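Side-chain contacts in MS5a (PDB 6L77), which is a meiosis-related plant protein of unresolved biochemical role, built of cystatin-like folds that probably enhance papain activity rather than inhibit it: residues Lys111-Lys115 with Glu116-Asp120; Pro11-Val14 with Lys15-Thr19; Leu22-Tyr25 with Asn26-Gly30; Asn149-Arg152 with Cys153-His156. All blocks are in the same frame, centred on the assembly; numbering follows the deposited sequence.

Contact 1 (Lys111-Lys115 with Glu116-Asp120); sequences KWPSK and EAFAD
P113 and F118 meet across the start of helix 115-119, the proline ring reaching the far end of the phenyl ring through CG, 4.0 Å from CZ of F118. With CG beside its own backbone N (chi1 -63°), the F118 ring is swung back beside the chain that leads into the helix, edge toward K115. The edge of the ring lies near CA of K115, and its CD2 comes within 3.2 Å of the carbonyl O of S114. A117, small enough to sit close under this turn, brings its CB to 4.1 Å from CB of P113. This is the tightly packed side: L125 of the neighbouring strand touches both P113 and F118, Y189 also lies against P113, and K127 makes a cation-pi contact with F118. The backbone closes beneath the two rings. N of A117 bonds to O of S114 at 2.9 Å, bent (132°) and with the donor well above the carbonyl plane, while A119 N reaches O of K115 more straightly. The other side is loose and faces solvent. There the hydroxyl OG of S114 rests 3.3 Å from CG of E116, whose chi1 of 4° is nearly eclipsed, and the K115 chain bends away. The negative charge of E116 in the first turn would be expected to suit the positive end of the helix dipole. S114 occupies the N-cap, so P113 just before it and F118 in the first turn form the apolar pair known as a hydrophobic staple.

Contact 2 (Pro11-Val14 with Lys15-Thr19); sequences PLVV and KLYAT
From L12 to T19 the backbone is regular alpha-helix, and the amides of K15, L16, Y17 and A18 bond to the carbonyls of P11 to V14, L16 N to L12 O at 2.9 Å and nearly straight (162°). P11 stands at the N-cap, where its ring costs the helix no bond. These are the opening turns of helix 12-29, which lies on an antiparallel sheet as the long helix does in cystatin-like folds. V13 and Y17 meet one turn apart: CG2 of V13 sits over one face of the Y17 ring, toward its CE2 edge, 3.5 Å from CE2. CG2 gets there because V13 puts CG1 between the backbone N and the carbonyl carbon (chi1 66°) and turns its other methyl up the helix. The tyrosine suits this buried place because its ring packs on I54 and F83, and its OH is satisfied by a hydrogen bond to OE1 of Q75. Another apolar pair follows the same spacing, CG of L12 lying 3.9 Å from CD1 of L16, and both leucines lean on F148 of helix 138-150. V14 and A18 turn to the sheet, touching Y41 and I38, with the small alanine letting a strand come close. K15, by contrast, is fully extended on the exposed side. Its carbonyl O is gripped twice, by N of T19 at 3.0 Å and by OG1 of T19 at 2.8 Å, the two donors coming from opposite faces of the carbonyl plane.

Contact 3 (Leu22-Tyr25 with Asn26-Gly30); sequences LHRY and NMLEG
Y25 and E29 are brought together by complementary torsions: Y25 carries its ring anti to the backbone N (chi1 -176°), up the helix, while E29 sets CG beside its own backbone N (chi1 -62°) and so over one face of that ring; the bend at chi2 then turns only the carboxylate. CG stands 3.7 Å from the ring centroid, 15° off the normal, a clear CH-pi contact. Tyrosine suits the site because its flat ring also meets F69 edge-to-face. On another side of the helix, CG of selenomethionine M27 lies 3.4 Å from ND1 of H23, and its SE sits at the ring edge, 5.0 Å from the centroid. The imidazole is held by a hydrogen bond from or to Y142 through NE2. R24, extended from CG to NE, packs its CG 3.9 Å from CD1 of L28, and that methyl also lies over one guanidinium face. The polar end beyond bonds to O of H217 and OG of S88. N26 gives its OD1 to OG1 of T31 and N of L33, tying in the following chain. R24 and E29 thus pack their aliphatic parts along the helix, while the buried guanidinium finds partners in other parts of the fold.

Contact 4 (Asn149-Arg152 with Cys153-His156); sequences NRDR and CLDH
D151 and L154 cross at about a right angle, the leucine pushing CD2 against the carboxylate, 3.3 Å from CG of D151. The approach is close, and L154 has an unstaggered chi1 of -94°. On its other flank L154 lays CB over one face of the H156 imidazole, 3.6 Å above the plane. That ring in turn points its edge at the backbone: NE2 of H156 donates to O of D151 at 2.6 Å, with the acceptor close to the ring plane but the bond bent (136°). A histidine can donate here and also meet F148 edge-to-face. The chain here makes a type I beta turn from D151 to L154 as it leaves helix 138-150, and an Asx turn is nested in it. With CG of D151 anti to its backbone N (chi1 -170°), OD1 reaches forward to N of C153 at 3.0 Å, and the amide meets the oxygen nearly end-on. Aspartate suits this first turn position because its short side chain can accept from the amide two residues on. CB of C153 lies 3.3 Å from the same OD1. R152 turns away from the carboxylate, its guanidinium carrying NH2 to OE1 of Q75.

In the fold
Contacts 2 and 3 are successive parts of helix 12-29, with centres about 16 Å apart. Contact 4, at the end of helix 138-150, touches contact 2 directly, their centres about 13 Å apart: CG2 of V13 lies 3.5 Å from NH2 of R152, and CD2 of L12 lies 3.7 Å from ND1 of H156. Q75 joins these two, its OE1 bonding to both Y17 and R152. Contact 3 sits about 27 Å from contact 4, centre to centre, across the middle of the chain. Contact 1 stands apart at the surface, its centre about 31 Å or more from the others, beside the edge strand 124-127. No bound ligand or known active site relates the four.

Contact 1 (Lys111-Lys115 with Glu116-Asp120)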
loop_
_atom_site.group_PDB
_atom_site.type_symbol
_atom_site.label_atom_id
_atom_site.label_comp_id
_atom_site.label_asym_id
_atom_site.label_seq_id
_atom_site.Cartn_x
_atom_site.Cartn_y
_atom_site.Cartn_z
ATOM N N LYS A 111 -16.970 5.396 -5.235
ATOM C CA LYS A 111 -17.142 4.661 -6.480
ATOM C C LYS A 111 -15.947 4.893 -7.393
ATOM O O LYS A 111 -15.228 5.891 -7.282
ATOM C CB LYS A 111 -18.419 5.071 -7.237
ATOM C CG LYS A 111 -19.713 4.971 -6.453
ATOM C CD LYS A 111 -20.894 5.397 -7.320
ATOM C CE LYS A 111 -22.114 5.746 -6.481
ATOM N NZ LYS A 111 -22.524 4.645 -5.564
ATOM N N TRP A 112 -15.755 3.936 -8.294
ATOM C CA TRP A 112 -14.850 4.096 -9.421
ATOM C C TRP A 112 -15.126 5.425 -10.128
ATOM O O TRP A 112 -16.287 5.840 -10.224
ATOM C CB TRP A 112 -15.059 2.942 -10.407
ATOM C CG TRP A 112 -13.910 2.729 -11.336
ATOM C CD1 TRP A 112 -13.727 3.277 -12.577
ATOM C CD2 TRP A 112 -12.767 1.919 -11.081
ATOM N NE1 TRP A 112 -12.530 2.848 -13.109
ATOM C CE2 TRP A 112 -11.926 2.009 -12.209
ATOM C CE3 TRP A 112 -12.373 1.116 -10.006
ATOM C CZ2 TRP A 112 -10.710 1.327 -12.285
ATOM C CZ3 TRP A 112 -11.175 0.444 -10.085
ATOM C CH2 TRP A 112 -10.354 0.556 -11.212
ATOM N N PRO A 113 -14.098 6.108 -10.644
ATOM C CA PRO A 113 -14.343 7.372 -11.357
ATOM C C PRO A 113 -15.208 7.163 -12.585
ATOM O O PRO A 113 -14.978 6.249 -13.381
ATOM C CB PRO A 113 -12.936 7.842 -11.745
ATOM C CG PRO A 113 -12.071 6.591 -11.670
ATOM C CD PRO A 113 -12.661 5.813 -10.528
ATOM N N SER A 114 -16.189 8.045 -12.741
ATOM C CA SER A 114 -17.078 8.065 -13.893
ATOM C C SER A 114 -16.420 8.783 -15.069
ATOM O O SER A 114 -15.422 9.495 -14.922
ATOM C CB SER A 114 -18.384 8.765 -13.542
ATOM O OG SER A 114 -18.130 10.125 -13.227
ATOM N N LYS A 115 -17.016 8.611 -16.251
ATOM C CA LYS A 115 -16.468 9.242 -17.444
ATOM C C LYS A 115 -16.350 10.749 -17.270
ATOM O O LYS A 115 -15.435 11.361 -17.834
ATOM C CB LYS A 115 -17.330 8.901 -18.666
ATOM C CG LYS A 115 -17.606 7.408 -18.798
ATOM C CD LYS A 115 -18.048 7.009 -20.195
ATOM C CE LYS A 115 -16.928 7.177 -21.210
ATOM N NZ LYS A 115 -17.336 6.672 -22.547
ATOM N N GLU A 116 -17.248 11.364 -16.481
ATOM C CA GLU A 116 -17.202 12.814 -16.334
ATOM C C GLU A 116 -16.006 13.259 -15.498
ATOM O O GLU A 116 -15.520 14.382 -15.671
ATOM C CB GLU A 116 -18.509 13.341 -15.732
ATOM C CG GLU A 116 -19.492 12.256 -15.337
ATOM C CD GLU A 116 -20.441 12.716 -14.261
ATOM O OE1 GLU A 116 -20.217 13.813 -13.706
ATOM O OE2 GLU A 116 -21.405 11.981 -13.964
ATOM N N ALA A 117 -15.505 12.393 -14.616
ATOM C CA ALA A 117 -14.288 12.719 -13.880
ATOM C C ALA A 117 -13.085 12.809 -14.819
ATOM O O ALA A 117 -12.246 13.707 -14.683
ATOM C CB ALA A 117 -14.039 11.679 -12.788
ATOM N N PHE A 118 -12.989 11.891 -15.782
ATOM C CA PHE A 118 -11.931 11.978 -16.784
ATOM C C PHE A 118 -12.065 13.241 -17.628
ATOM O O PHE A 118 -11.063 13.898 -17.936
ATOM C CB PHE A 118 -11.954 10.735 -17.671
ATOM C CG PHE A 118 -11.665 9.469 -16.928
ATOM C CD1 PHE A 118 -10.361 9.068 -16.710
ATOM C CD2 PHE A 118 -12.692 8.688 -16.429
ATOM C CE1 PHE A 118 -10.082 7.904 -15.997
ATOM C CE2 PHE A 118 -12.419 7.522 -15.726
ATOM C CZ PHE A 118 -11.111 7.127 -15.517
ATOM N N ALA A 119 -13.297 13.603 -18.005
ATOM C CA ALA A 119 -13.507 14.779 -18.845
ATOM C C ALA A 119 -13.286 16.087 -18.093
ATOM O O ALA A 119 -13.082 17.123 -18.731
ATOM C CB ALA A 119 -14.921 14.755 -19.440
ATOM N N ASP A 120 -13.332 16.063 -16.761
ATOM C CA ASP A 120 -13.110 17.253 -15.942
ATOM C C ASP A 120 -11.640 17.645 -16.023
ATOM O O ASP A 120 -10.788 16.953 -15.472
ATOM C CB ASP A 120 -13.516 16.961 -14.498
ATOM C CG ASP A 120 -13.329 18.159 -13.563
ATOM O OD1 ASP A 120 -12.731 19.182 -13.954
ATOM O OD2 ASP A 120 -13.806 18.074 -12.416
#

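Contact 2 (Pro11-Val14 with Lys15-Thr19)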
loop_
_atom_site.group_PDB
_atom_site.type_symbol
_atom_site.label_atom_id
_atom_site.label_comp_id
_atom_site.label_asym_id
_atom_site.label_seq_id
_atom_site.Cartn_x
_atom_site.Cartn_y
_atom_site.Cartn_z
ATOM N N PRO A 11 2.819 -13.131 11.793
ATOM C CA PRO A 11 1.480 -12.696 11.361
ATOM C C PRO A 11 1.534 -11.925 10.050
ATOM O O PRO A 11 2.462 -11.157 9.795
ATOM C CB PRO A 11 1.006 -11.797 12.508
ATOM C CG PRO A 11 1.833 -12.220 13.691
ATOM C CD PRO A 11 3.156 -12.644 13.141
ATOM N N LEU A 12 0.505 -12.121 9.226
ATOM C CA LEU A 12 0.491 -11.494 7.908
ATOM C C LEU A 12 0.564 -9.974 8.008
ATOM O O LEU A 12 1.234 -9.335 7.197
ATOM C CB LEU A 12 -0.751 -11.928 7.131
ATOM C CG LEU A 12 -0.923 -11.359 5.714
ATOM C CD1 LEU A 12 0.335 -11.564 4.885
ATOM C CD2 LEU A 12 -2.121 -12.000 5.022
ATOM N N VAL A 13 -0.089 -9.373 9.012
ATOM C CA VAL A 13 -0.087 -7.913 9.099
ATOM C C VAL A 13 1.333 -7.390 9.276
ATOM O O VAL A 13 1.695 -6.339 8.729
ATOM C CB VAL A 13 -1.030 -7.422 10.226
ATOM C CG1 VAL A 13 -0.545 -7.843 11.610
ATOM C CG2 VAL A 13 -1.181 -5.906 10.172
ATOM N N VAL A 14 2.170 -8.124 10.019
ATOM C CA VAL A 14 3.544 -7.678 10.224
ATOM C C VAL A 14 4.329 -7.767 8.925
ATOM O O VAL A 14 5.113 -6.872 8.594
ATOM C CB VAL A 14 4.201 -8.498 11.351
ATOM C CG1 VAL A 14 5.658 -8.133 11.495
ATOM C CG2 VAL A 14 3.472 -8.253 12.672
ATOM N N LYS A 15 4.157 -8.864 8.180
ATOM C CA LYS A 15 4.825 -8.968 6.889
ATOM C C LYS A 15 4.384 -7.846 5.958
ATOM O O LYS A 15 5.214 -7.237 5.275
ATOM C CB LYS A 15 4.539 -10.331 6.262
ATOM C CG LYS A 15 5.209 -10.509 4.916
ATOM C CD LYS A 15 4.907 -11.864 4.307
ATOM C CE LYS A 15 5.319 -11.909 2.846
ATOM N NZ LYS A 15 4.967 -13.223 2.242
ATOM N N LEU A 16 3.086 -7.531 5.948
ATOM C CA LEU A 16 2.603 -6.464 5.074
ATOM C C LEU A 16 3.167 -5.109 5.495
ATOM O O LEU A 16 3.610 -4.327 4.648
ATOM C CB LEU A 16 1.071 -6.447 5.067
ATOM C CG LEU A 16 0.381 -7.639 4.390
ATOM C CD1 LEU A 16 -1.126 -7.623 4.640
ATOM C CD2 LEU A 16 0.666 -7.671 2.901
ATOM N N TYR A 17 3.204 -4.823 6.803
ATOM C CA TYR A 17 3.767 -3.544 7.237
ATOM C C TYR A 17 5.269 -3.478 6.988
ATOM O O TYR A 17 5.800 -2.409 6.664
ATOM C CB TYR A 17 3.458 -3.288 8.714
ATOM C CG TYR A 17 2.021 -2.898 8.938
ATOM C CD1 TYR A 17 1.253 -2.415 7.886
ATOM C CD2 TYR A 17 1.419 -3.014 10.188
ATOM C CE1 TYR A 17 -0.080 -2.055 8.063
ATOM C CE2 TYR A 17 0.074 -2.649 10.378
ATOM C CZ TYR A 17 -0.660 -2.174 9.307
ATOM O OH TYR A 17 -1.979 -1.808 9.464
ATOM N N ALA A 18 5.976 -4.598 7.143
ATOM C CA ALA A 18 7.386 -4.614 6.748
ATOM C C ALA A 18 7.548 -4.275 5.267
ATOM O O ALA A 18 8.466 -3.546 4.874
ATOM C CB ALA A 18 7.997 -5.980 7.039
ATOM N N THR A 19 6.676 -4.818 4.427
ATOM C CA THR A 19 6.782 -4.551 3.000
ATOM C C THR A 19 6.407 -3.106 2.679
ATOM O O THR A 19 6.992 -2.497 1.775
ATOM C CB THR A 19 5.894 -5.543 2.250
ATOM O OG1 THR A 19 6.245 -6.864 2.660
ATOM C CG2 THR A 19 6.055 -5.409 0.735
#

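Contact 3 (Leu22-Tyr25 with Asn26-Gly30)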
loop_
_atom_site.group_PDB
_atom_site.type_symbol
_atom_site.label_atom_id
_atom_site.label_comp_id
_atom_site.label_asym_id
_atom_site.label_seq_id
_atom_site.Cartn_x
_atom_site.Cartn_y
_atom_site.Cartn_z
ATOM N N LEU A 22 9.548 -1.173 3.375
ATOM C CA LEU A 22 10.500 -1.290 2.274
ATOM C C LEU A 22 10.044 -0.488 1.063
ATOM O O LEU A 22 10.875 0.091 0.351
ATOM C CB LEU A 22 10.691 -2.759 1.907
ATOM C CG LEU A 22 11.444 -3.563 2.973
ATOM C CD1 LEU A 22 11.455 -4.995 2.566
ATOM C CD2 LEU A 22 12.873 -3.053 3.101
ATOM N N HIS A 23 8.726 -0.443 0.824
ATOM C CA HIS A 23 8.152 0.374 -0.248
ATOM C C HIS A 23 8.493 1.853 -0.065
ATOM O O HIS A 23 8.918 2.531 -1.009
ATOM C CB HIS A 23 6.629 0.131 -0.261
ATOM C CG HIS A 23 5.812 1.183 -0.945
ATOM N ND1 HIS A 23 6.081 1.650 -2.217
ATOM C CD2 HIS A 23 4.679 1.815 -0.547
ATOM C CE1 HIS A 23 5.165 2.544 -2.559
ATOM N NE2 HIS A 23 4.300 2.659 -1.563
ATOM N N ARG A 24 8.300 2.377 1.139
ATOM C CA ARG A 24 8.604 3.785 1.396
ATOM C C ARG A 24 10.082 4.068 1.163
ATOM O O ARG A 24 10.442 5.007 0.440
ATOM C CB ARG A 24 8.191 4.147 2.830
ATOM C CG ARG A 24 8.618 5.550 3.286
ATOM C CD ARG A 24 8.038 5.901 4.646
ATOM N NE ARG A 24 8.409 7.258 5.066
ATOM C CZ ARG A 24 9.476 7.549 5.800
ATOM N NH1 ARG A 24 10.284 6.586 6.217
ATOM N NH2 ARG A 24 9.731 8.806 6.135
ATOM N N TYR A 25 10.953 3.231 1.731
ATOM C CA TYR A 25 12.397 3.408 1.556
ATOM C C TYR A 25 12.804 3.296 0.091
ATOM O O TYR A 25 13.513 4.160 -0.438
ATOM C CB TYR A 25 13.153 2.366 2.386
ATOM C CG TYR A 25 14.644 2.542 2.343
ATOM C CD1 TYR A 25 15.281 3.445 3.194
ATOM C CD2 TYR A 25 15.423 1.806 1.453
ATOM C CE1 TYR A 25 16.661 3.609 3.157
ATOM C CE2 TYR A 25 16.800 1.965 1.409
ATOM C CZ TYR A 25 17.408 2.866 2.264
ATOM O OH TYR A 25 18.776 3.027 2.232
ATOM N N ASN A 26 12.380 2.222 -0.574
ATOM C CA ASN A 26 12.794 1.998 -1.960
ATOM C C ASN A 26 12.364 3.144 -2.862
ATOM O O ASN A 26 13.102 3.538 -3.774
ATOM C CB ASN A 26 12.207 0.694 -2.496
ATOM C CG ASN A 26 12.934 -0.523 -1.987
ATOM O OD1 ASN A 26 14.131 -0.468 -1.675
ATOM N ND2 ASN A 26 12.221 -1.642 -1.916
HETATM N N MSE A 27 11.182 3.690 -2.631
HETATM C CA MSE A 27 10.687 4.753 -3.488
HETATM C C MSE A 27 11.449 6.038 -3.257
HETATM O O MSE A 27 11.745 6.769 -4.193
HETATM C CB MSE A 27 9.191 4.959 -3.266
HETATM C CG MSE A 27 8.379 3.745 -3.660
HETATM SE SE MSE A 27 7.672 3.920 -5.465
HETATM C CE MSE A 27 6.592 5.481 -5.054
ATOM N N LEU A 28 11.774 6.314 -2.000
ATOM C CA LEU A 28 12.484 7.546 -1.686
ATOM C C LEU A 28 13.947 7.471 -2.096
ATOM O O LEU A 28 14.543 8.485 -2.480
ATOM C CB LEU A 28 12.376 7.825 -0.194
ATOM C CG LEU A 28 11.022 8.336 0.275
ATOM C CD1 LEU A 28 10.945 8.307 1.792
ATOM C CD2 LEU A 28 10.806 9.739 -0.257
ATOM N N GLU A 29 14.546 6.291 -2.005
ATOM C CA GLU A 29 15.974 6.130 -2.225
ATOM C C GLU A 29 16.311 5.593 -3.609
ATOM O O GLU A 29 17.487 5.585 -3.981
ATOM C CB GLU A 29 16.555 5.188 -1.164
ATOM C CG GLU A 29 16.422 5.717 0.244
ATOM C CD GLU A 29 17.093 7.061 0.409
ATOM O OE1 GLU A 29 16.437 8.001 0.899
ATOM O OE2 GLU A 29 18.275 7.179 0.031
ATOM N N GLY A 30 15.323 5.149 -4.377
ATOM C CA GLY A 30 15.612 4.545 -5.665
ATOM C C GLY A 30 16.307 3.206 -5.568
ATOM O O GLY A 30 17.132 2.880 -6.423
#

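Contact 4 (Asn149-Arg152 with Cys153-His156)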
loop_
_atom_site.group_PDB
_atom_site.type_symbol
_atom_site.label_atom_id
_atom_site.label_comp_id
_atom_site.label_asym_id
_atom_site.label_seq_id
_atom_site.Cartn_x
_atom_site.Cartn_y
_atom_site.Cartn_z
ATOM N N ASN A 149 -7.617 -6.634 4.821
ATOM C CA ASN A 149 -8.497 -5.943 5.754
ATOM C C ASN A 149 -9.972 -6.242 5.532
ATOM O O ASN A 149 -10.791 -5.834 6.367
ATOM C CB ASN A 149 -8.269 -4.431 5.688
ATOM C CG ASN A 149 -7.059 -3.991 6.489
ATOM O OD1 ASN A 149 -7.114 -3.920 7.717
ATOM N ND2 ASN A 149 -5.954 -3.701 5.798
ATOM N N ARG A 150 -10.346 -6.931 4.447
ATOM C CA ARG A 150 -11.741 -7.361 4.334
ATOM C C ARG A 150 -12.094 -8.373 5.415
ATOM O O ARG A 150 -13.194 -8.330 5.982
ATOM C CB ARG A 150 -12.015 -7.955 2.955
ATOM C CG ARG A 150 -11.948 -6.954 1.808
ATOM C CD ARG A 150 -12.585 -7.555 0.573
ATOM N NE ARG A 150 -13.894 -8.098 0.899
ATOM C CZ ARG A 150 -15.028 -7.417 0.785
ATOM N NH1 ARG A 150 -15.008 -6.171 0.328
ATOM N NH2 ARG A 150 -16.177 -7.985 1.128
ATOM N N ASP A 151 -11.183 -9.305 5.697
ATOM C CA ASP A 151 -11.395 -10.279 6.768
ATOM C C ASP A 151 -10.018 -10.824 7.131
ATOM O O ASP A 151 -9.461 -11.644 6.394
ATOM C CB ASP A 151 -12.344 -11.385 6.343
ATOM C CG ASP A 151 -12.765 -12.267 7.505
ATOM O OD1 ASP A 151 -11.886 -12.725 8.268
ATOM O OD2 ASP A 151 -13.983 -12.500 7.658
ATOM N N ARG A 152 -9.473 -10.343 8.245
ATOM C CA ARG A 152 -8.114 -10.699 8.617
ATOM C C ARG A 152 -8.003 -12.108 9.169
ATOM O O ARG A 152 -6.884 -12.595 9.357
ATOM C CB ARG A 152 -7.581 -9.681 9.623
ATOM C CG ARG A 152 -7.396 -8.327 8.979
ATOM C CD ARG A 152 -7.521 -7.211 9.945
ATOM N NE ARG A 152 -6.290 -6.943 10.661
ATOM C CZ ARG A 152 -5.597 -5.812 10.584
ATOM N NH1 ARG A 152 -6.003 -4.813 9.823
ATOM N NH2 ARG A 152 -4.498 -5.682 11.300
ATOM N N CYS A 153 -9.127 -12.782 9.389
ATOM C CA CYS A 153 -9.124 -14.123 9.955
ATOM C C CYS A 153 -8.962 -15.217 8.911
ATOM O O CYS A 153 -8.634 -16.353 9.272
ATOM C CB CYS A 153 -10.413 -14.344 10.743
ATOM S SG CYS A 153 -10.640 -13.113 12.040
ATOM N N LEU A 154 -9.171 -14.905 7.634
ATOM C CA LEU A 154 -9.017 -15.887 6.575
ATOM C C LEU A 154 -7.566 -16.358 6.480
ATOM O O LEU A 154 -6.649 -15.782 7.067
ATOM C CB LEU A 154 -9.465 -15.302 5.237
ATOM C CG LEU A 154 -10.911 -15.570 4.831
ATOM C CD1 LEU A 154 -11.125 -17.062 4.641
ATOM C CD2 LEU A 154 -11.869 -15.030 5.871
ATOM N N ASP A 155 -7.372 -17.441 5.724
ATOM C CA ASP A 155 -6.042 -17.949 5.397
ATOM C C ASP A 155 -5.700 -17.446 3.996
ATOM O O ASP A 155 -5.806 -18.160 2.998
ATOM C CB ASP A 155 -6.006 -19.471 5.492
ATOM C CG ASP A 155 -4.594 -20.024 5.454
ATOM O OD1 ASP A 155 -3.863 -19.853 6.455
ATOM O OD2 ASP A 155 -4.217 -20.630 4.428
ATOM N N HIS A 156 -5.278 -16.186 3.937
ATOM C CA HIS A 156 -5.164 -15.483 2.666
ATOM C C HIS A 156 -4.126 -16.131 1.761
ATOM O O HIS A 156 -3.035 -16.497 2.204
ATOM C CB HIS A 156 -4.815 -14.020 2.926
ATOM C CG HIS A 156 -5.763 -13.348 3.869
ATOM N ND1 HIS A 156 -5.567 -13.329 5.233
ATOM C CD2 HIS A 156 -6.939 -12.715 3.649
ATOM C CE1 HIS A 156 -6.569 -12.690 5.811
ATOM N NE2 HIS A 156 -7.415 -12.308 4.873
#